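Local coordinates for protein 4-aminobutyrate transaminase (Acinetobacter baumannii, PDB 6WOP) that probably transfers the amino group of 4-aminobutyrate to 2-oxoglutarate with the help of pyridoxal 5'-phosphate, as a class-III aminotransferase, at residues A183-V188 with L223-A228; D190-S193 with A197-D200. All coordinates share one frame; numbering follows the deposited sequence. Where two conformers were deposited one is given.

Contact 1. Residues A183-V188 with L223-A228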
ATOM      1  N   ALA A 183      24.996  12.952  10.187  1.00 26.98           N
ATOM      2  CA  ALA A 183      23.922  13.231   9.227  1.00 27.68           C
ATOM      3  C   ALA A 183      23.150  11.983   8.890  1.00 26.29           C
ATOM      4  O   ALA A 183      21.929  12.041   8.654  1.00 24.77           O
ATOM      5  CB  ALA A 183      24.487  13.839   7.953  1.00 32.55           C
ATOM      6  N   ALA A 184      23.850  10.842   8.760  1.00 23.81           N
ATOM      7  CA  ALA A 184      23.156   9.598   8.444  1.00 19.56           C
ATOM      8  C   ALA A 184      22.239   9.179   9.588  1.00 22.79           C
ATOM      9  O   ALA A 184      21.093   8.746   9.376  1.00 22.03           O
ATOM     10  CB  ALA A 184      24.222   8.501   8.121  1.00 19.30           C
ATOM     11  N   ILE A 185      22.728   9.263  10.818  1.00 23.95           N
ATOM     12  CA  ILE A 185      21.884   8.888  11.938  1.00 20.96           C
ATOM     13  C   ILE A 185      20.701   9.842  12.020  1.00 20.77           C
ATOM     14  O   ILE A 185      19.547   9.429  12.197  1.00 21.95           O
ATOM     15  CB  ILE A 185      22.717   8.889  13.243  1.00 24.89           C
ATOM     16  CG1 ILE A 185      23.663   7.671  13.304  1.00 24.12           C
ATOM     17  CG2 ILE A 185      21.813   8.862  14.509  1.00 24.57           C
ATOM     18  CD1 ILE A 185      22.971   6.378  13.460  1.00 23.23           C
ATOM     19  N   GLU A 186      20.955  11.126  11.812  1.00 23.11           N
ATOM     20  CA  GLU A 186      19.860  12.099  11.850  1.00 24.71           C
ATOM     21  C   GLU A 186      18.804  11.782  10.814  1.00 25.68           C
ATOM     22  O   GLU A 186      17.604  11.966  11.082  1.00 22.91           O
ATOM     23  CB  GLU A 186      20.417  13.517  11.645  1.00 28.21           C
ATOM     24  CG  GLU A 186      19.431  14.591  11.751  1.00 37.66           C
ATOM     25  CD  GLU A 186      20.069  15.993  11.740  1.00 45.43           C
ATOM     26  OE1 GLU A 186      21.278  16.098  12.083  1.00 46.54           O
ATOM     27  OE2 GLU A 186      19.349  16.969  11.374  1.00 46.67           O
ATOM     28  N   SER A 187      19.214  11.276   9.619  1.00 21.85           N
ATOM     29  CA  SER A 187      18.207  10.959   8.588  1.00 23.81           C
ATOM     30  C   SER A 187      17.333   9.774   8.986  1.00 20.54           C
ATOM     31  O   SER A 187      16.140   9.756   8.678  1.00 19.54           O
ATOM     32  CB  SER A 187      18.886  10.701   7.247  1.00 25.20           C
ATOM     33  OG  SER A 187      19.437   9.390   7.237  1.00 26.09           O
ATOM     34  N   VAL A 188      17.884   8.791   9.721  1.00 19.42           N
ATOM     35  CA  VAL A 188      17.041   7.726  10.296  1.00 16.72           C
ATOM     36  C   VAL A 188      16.027   8.307  11.295  1.00 19.29           C
ATOM     37  O   VAL A 188      14.814   8.012  11.285  1.00 19.75           O
ATOM     38  CB  VAL A 188      17.949   6.668  10.941  1.00 18.11           C
ATOM     39  CG1 VAL A 188      17.098   5.578  11.576  1.00 17.00           C
ATOM     40  CG2 VAL A 188      18.886   6.070   9.818  1.00 16.01           C
ATOM     41  N   LEU A 223      27.459   1.862  12.683  1.00 21.44           N
ATOM     42  CA  LEU A 223      26.876   0.610  13.154  1.00 21.96           C
ATOM     43  C   LEU A 223      26.568   0.630  14.636  1.00 21.00           C
ATOM     44  O   LEU A 223      25.511   0.138  15.051  1.00 24.73           O
ATOM     45  CB  LEU A 223      27.816  -0.571  12.874  1.00 24.25           C
ATOM     46  CG  LEU A 223      27.722  -1.221  11.509  1.00 25.01           C
ATOM     47  CD1 LEU A 223      28.608  -2.454  11.461  1.00 23.54           C
ATOM     48  CD2 LEU A 223      26.268  -1.585  11.074  1.00 24.72           C
ATOM     49  N   LYS A 224      27.493   1.160  15.451  1.00 22.23           N
ATOM     50  CA  LYS A 224      27.203   1.121  16.874  1.00 24.06           C
ATOM     51  C   LYS A 224      26.071   2.081  17.212  1.00 22.76           C
ATOM     52  O   LYS A 224      25.169   1.747  17.981  1.00 24.63           O
ATOM     53  CB  LYS A 224      28.435   1.505  17.698  1.00 29.75           C
ATOM     54  CG  LYS A 224      29.654   0.635  17.383  1.00 40.61           C
ATOM     55  CD  LYS A 224      30.968   1.107  18.055  1.00 49.01           C
ATOM     56  CE  LYS A 224      32.252   0.790  17.230  1.00 51.08           C
ATOM     57  NZ  LYS A 224      32.978  -0.445  17.625  1.00 54.07           N
ATOM     58  N   ARG A 225      25.994   3.251  16.637  1.00 23.35           N
ATOM     59  CA  ARG A 225      24.858   4.125  16.891  1.00 24.32           C
ATOM     60  C   ARG A 225      23.541   3.541  16.365  1.00 24.51           C
ATOM     61  O   ARG A 225      22.544   3.586  17.008  1.00 24.31           O
ATOM     62  CB  ARG A 225      25.132   5.511  16.406  1.00 25.60           C
ATOM     63  CG  ARG A 225      26.145   6.189  17.296  1.00 28.18           C
ATOM     64  CD  ARG A 225      26.631   7.482  16.748  1.00 31.03           C
ATOM     65  NE  ARG A 225      25.614   8.489  16.719  1.00 34.72           N
ATOM     66  CZ  ARG A 225      25.760   9.652  16.131  1.00 34.43           C
ATOM     67  NH1 ARG A 225      26.883   9.959  15.556  1.00 36.61           N
ATOM     68  NH2 ARG A 225      24.790  10.508  16.131  1.00 33.00           N
ATOM     69  N   LEU A 226      23.600   2.979  15.180  1.00 22.59           N
ATOM     70  CA  LEU A 226      22.408   2.306  14.659  1.00 27.32           C
ATOM     71  C   LEU A 226      21.970   1.164  15.566  1.00 26.87           C
ATOM     72  O   LEU A 226      20.777   0.960  15.785  1.00 18.96           O
ATOM     73  CB  LEU A 226      22.678   1.788  13.238  1.00 25.29           C
ATOM     74  CG  LEU A 226      21.468   1.541  12.348  1.00 24.12           C
ATOM     75  CD1 LEU A 226      20.644   2.829  12.217  1.00 22.89           C
ATOM     76  CD2 LEU A 226      21.989   1.104  10.992  1.00 22.10           C
ATOM     77  N   ARG A 227      22.916   0.356  16.034  1.00 22.44           N
ATOM     78  CA  ARG A 227      22.588  -0.727  16.954  1.00 24.71           C
ATOM     79  C   ARG A 227      21.887  -0.193  18.210  1.00 24.76           C
ATOM     80  O   ARG A 227      20.876  -0.750  18.668  1.00 26.48           O
ATOM     81  CB  ARG A 227      23.899  -1.466  17.324  1.00 26.26           C
ATOM     82  CG  ARG A 227      23.779  -2.642  18.341  1.00 25.30           C
ATOM     83  CD  ARG A 227      23.158  -3.879  17.660  1.00 25.61           C
ATOM     84  NE  ARG A 227      21.699  -3.920  17.840  1.00 25.77           N
ATOM     85  CZ  ARG A 227      20.927  -4.863  17.293  1.00 25.20           C
ATOM     86  NH1 ARG A 227      21.458  -5.844  16.515  1.00 18.73           N
ATOM     87  NH2 ARG A 227      19.630  -4.850  17.521  1.00 25.75           N
ATOM     88  N   ALA A 228      22.397   0.893  18.773  1.00 22.26           N
ATOM     89  CA  ALA A 228      21.770   1.437  19.980  1.00 25.02           C
ATOM     90  C   ALA A 228      20.339   1.926  19.689  1.00 25.77           C
ATOM     91  O   ALA A 228      19.432   1.754  20.520  1.00 23.30           O
ATOM     92  CB  ALA A 228      22.627   2.560  20.567  1.00 25.41           C
TER

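Contact 2. Residues D190-S193 with A197-D200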
ATOM      1  N   ASP A 190      14.847  11.280  11.355  1.00 25.29           N
ATOM      2  CA  ASP A 190      13.810  12.036  10.645  1.00 25.26           C
ATOM      3  C   ASP A 190      12.744  11.090  10.091  1.00 21.37           C
ATOM      4  O   ASP A 190      11.574  11.453   9.990  1.00 18.20           O
ATOM      5  CB  ASP A 190      14.436  12.845   9.491  1.00 22.55           C
ATOM      6  CG  ASP A 190      15.311  14.017   9.969  1.00 24.86           C
ATOM      7  OD1 ASP A 190      15.285  14.395  11.196  1.00 24.30           O
ATOM      8  OD2 ASP A 190      16.037  14.582   9.096  1.00 24.99           O
ATOM      9  N   ILE A 191      13.140   9.886   9.660  1.00 19.45           N
ATOM     10  CA  ILE A 191      12.136   8.914   9.218  1.00 17.24           C
ATOM     11  C   ILE A 191      11.173   8.601  10.367  1.00 17.63           C
ATOM     12  O   ILE A 191       9.946   8.563  10.182  1.00 19.79           O
ATOM     13  CB  ILE A 191      12.842   7.639   8.690  1.00 14.81           C
ATOM     14  CG1 ILE A 191      13.492   7.961   7.312  1.00 14.67           C
ATOM     15  CG2 ILE A 191      11.823   6.456   8.507  1.00 15.27           C
ATOM     16  CD1 ILE A 191      14.393   6.819   6.802  1.00 14.83           C
ATOM     17  N   PHE A 192      11.712   8.357  11.573  1.00 17.74           N
ATOM     18  CA  PHE A 192      10.825   8.133  12.727  1.00 18.14           C
ATOM     19  C   PHE A 192       9.930   9.334  12.953  1.00 19.40           C
ATOM     20  O   PHE A 192       8.767   9.201  13.395  1.00 19.11           O
ATOM     21  CB  PHE A 192      11.631   7.914  14.005  1.00 18.16           C
ATOM     22  CG  PHE A 192      12.488   6.686  13.997  1.00 17.58           C
ATOM     23  CD1 PHE A 192      12.113   5.572  13.320  1.00 18.87           C
ATOM     24  CD2 PHE A 192      13.659   6.665  14.737  1.00 19.96           C
ATOM     25  CE1 PHE A 192      12.894   4.401  13.354  1.00 21.24           C
ATOM     26  CE2 PHE A 192      14.456   5.508  14.771  1.00 23.25           C
ATOM     27  CZ  PHE A 192      14.060   4.383  14.080  1.00 21.90           C
ATOM     28  N   SER A 193      10.503  10.542  12.792  1.00 18.95           N
ATOM     29  CA  SER A 193       9.749  11.739  13.124  1.00 26.49           C
ATOM     30  C   SER A 193       8.674  12.046  12.098  1.00 20.70           C
ATOM     31  O   SER A 193       7.728  12.748  12.425  1.00 20.32           O
ATOM     32  CB  SER A 193      10.660  12.980  13.214  1.00 34.50           C
ATOM     33  OG  SER A 193      11.593  12.854  14.255  1.00 41.82           O
ATOM     34  N   ALA A 197       6.427   5.588  12.857  1.00 20.41           N
ATOM     35  CA  ALA A 197       6.848   5.543  14.243  1.00 21.92           C
ATOM     36  C   ALA A 197       7.838   4.395  14.476  1.00 18.47           C
ATOM     37  O   ALA A 197       7.749   3.333  13.856  1.00 17.98           O
ATOM     38  CB  ALA A 197       5.651   5.396  15.177  1.00 25.43           C
ATOM     39  N   PRO A 198       8.794   4.572  15.402  1.00 22.31           N
ATOM     40  CA  PRO A 198       9.756   3.471  15.631  1.00 23.64           C
ATOM     41  C   PRO A 198       9.069   2.139  15.951  1.00 19.93           C
ATOM     42  O   PRO A 198       9.552   1.085  15.531  1.00 19.69           O
ATOM     43  CB  PRO A 198      10.615   3.984  16.817  1.00 25.80           C
ATOM     44  CG  PRO A 198      10.467   5.452  16.811  1.00 25.72           C
ATOM     45  CD  PRO A 198       9.060   5.745  16.267  1.00 23.01           C
ATOM     46  N   HIS A 199       7.938   2.139  16.685  1.00 18.54           N
ATOM     47  CA  HIS A 199       7.345   0.863  17.068  0.50 19.23           C
ATOM     48  C   HIS A 199       6.533   0.256  15.931  1.00 18.37           C
ATOM     49  O   HIS A 199       5.916  -0.810  16.106  1.00 21.45           O
ATOM     50  CB  HIS A 199       6.509   1.049  18.371  0.50 22.22           C
ATOM     51  CG  HIS A 199       7.349   1.261  19.602  0.50 24.54           C
ATOM     52  ND1 HIS A 199       6.838   1.733  20.796  0.50 28.25           N
ATOM     53  CD2 HIS A 199       8.670   1.039  19.824  0.50 24.81           C
ATOM     54  CE1 HIS A 199       7.804   1.793  21.697  0.50 29.22           C
ATOM     55  NE2 HIS A 199       8.925   1.378  21.131  0.50 28.46           N
ATOM     56  N   ASP A 200       6.525   0.890  14.759  1.00 18.30           N
ATOM     57  CA  ASP A 200       6.015   0.206  13.573  1.00 17.80           C
ATOM     58  C   ASP A 200       7.116  -0.248  12.629  1.00 19.73           C
ATOM     59  O   ASP A 200       6.802  -0.646  11.499  1.00 16.78           O
ATOM     60  CB  ASP A 200       5.062   1.110  12.803  1.00 19.10           C
ATOM     61  CG  ASP A 200       3.700   1.149  13.428  1.00 19.18           C
ATOM     62  OD1 ASP A 200       3.131   0.064  13.633  1.00 21.18           O
ATOM     63  OD2 ASP A 200       3.225   2.259  13.726  1.00 21.13           O
TER

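Contact 1. Residues A183-V188 with L223-A228
Ile185 reaches across from helix 181-194 to helix 220-233, where it packs on Arg225 and Leu226. The two segments run side by side in nearly the same direction, with axes 10.6 Å apart at closest approach and a crossing angle of -21°. At that spacing the backbones stay apart and side chains do the bridging.

Ile185 does most of it. Its CG1 stands anti to the carbonyl carbon (chi1 -74°), which sends CD1 across to the backbone of the neighbouring helix: CD1 lies 3.8 Å from Arg225 CB and 3.9 Å from the backbone N of Leu226. The other branch, CG2, rests 3.8 Å from Arg225 NH2. The Arg225 chain bends at chi3 (68°), which lays the guanidinium against Ile185; Ile185 CG1 sits over one face of that plane, toward its rim, 4.0 Å from CZ. Leu226 adds a purely apolar touch, its CD1 lying 4.4 Å from Ile185 CD1 and 4.4 Å from Val188 CG2. Phe222 and Ile229 also pack on Ile185 from helix 220-233, while Leu226 continues inward to Leu237 of strand 236-240, in the mixed sheet that also holds strand 201-206.

The polar end of Arg225 is held by acids from both helices: NH1 forms salt bridges with Asp182 and Glu221. NH2 binds a D-tartrate molecule, probably picked up from the crystallisation liquor.

The chemistry is therefore graded. Methyl groups meet on the side nearer the sheet, and at the partly exposed margin one arginine lays a flat face on aliphatic carbon while its NH1 pairs with the two carboxylates, an arrangement that should hold the guanidinium's orientation and tie the start of one helix to the other.

Contact 2. Residues D190-S193 with A197-D200
In the alpha-to-beta turn that leads from helix 181-194 into strand 201-206, part of the mixed sheet that runs from strand 104-109 to strand 167-170 in this PLP-dependent aminotransferase, a proline folds back onto a phenylalanine of the helix it follows. Phe192 and Pro198 make most of the contact, a CH-pi interaction. Pro198 CG stands over one face of the Phe192 ring, 4.0 Å from the centroid and 22° off the ring normal, displaced toward the rim near Phe192 CG.

Pro198 CA lies 3.9 Å from Phe192 CD1: the pyrrolidine lies nearly flat over the phenyl, offset so that its CA hangs past the CD1-CE1 edge. The phenyl is delivered by a chi1 of -64°, which sets CG anti to the carbonyl carbon. His233 meets the same phenyl edge-to-face, and Ile133, Ile229 and Ile235 pack around it, so the ring is wedged between the turn, the sheet and helix 220-233.

Pro198 opens a short 3-10 segment, closed by the bond from Asp200 N to Ala197 O (2.9 Å), after which the chain enters the strand. A second subunit approaches here: its Thr153 OG1 hydrogen-bonds to Phe192 O, and its Arg158 packs on Ala197 and Asp200. Within the turn itself, the closest approach is that of Pro198 CG to Phe192 CG, at 3.7 Å.

Overall arrangement
Both contacts use helix 181-194, contact 1 its earlier turns and contact 2 its later ones, with centres about 13 Å apart. Contact 1 is the more buried and long-range of the two, joining segments 35 residues apart in sequence, on two helices; contact 2 is local, partly buried and nested inside the chain loop that contact 1 closes. Helix 220-233 serves both, since Ile229 touches Ile185 and Phe192 alike. Their chemistry differs: 183-188 with 223-228 combines aliphatic packing with a guanidinium face, whereas 190-193 with 197-200 rests on a proline over an aromatic ring. A second subunit borders contact 2, but no other protein chain touches the segments of contact 1.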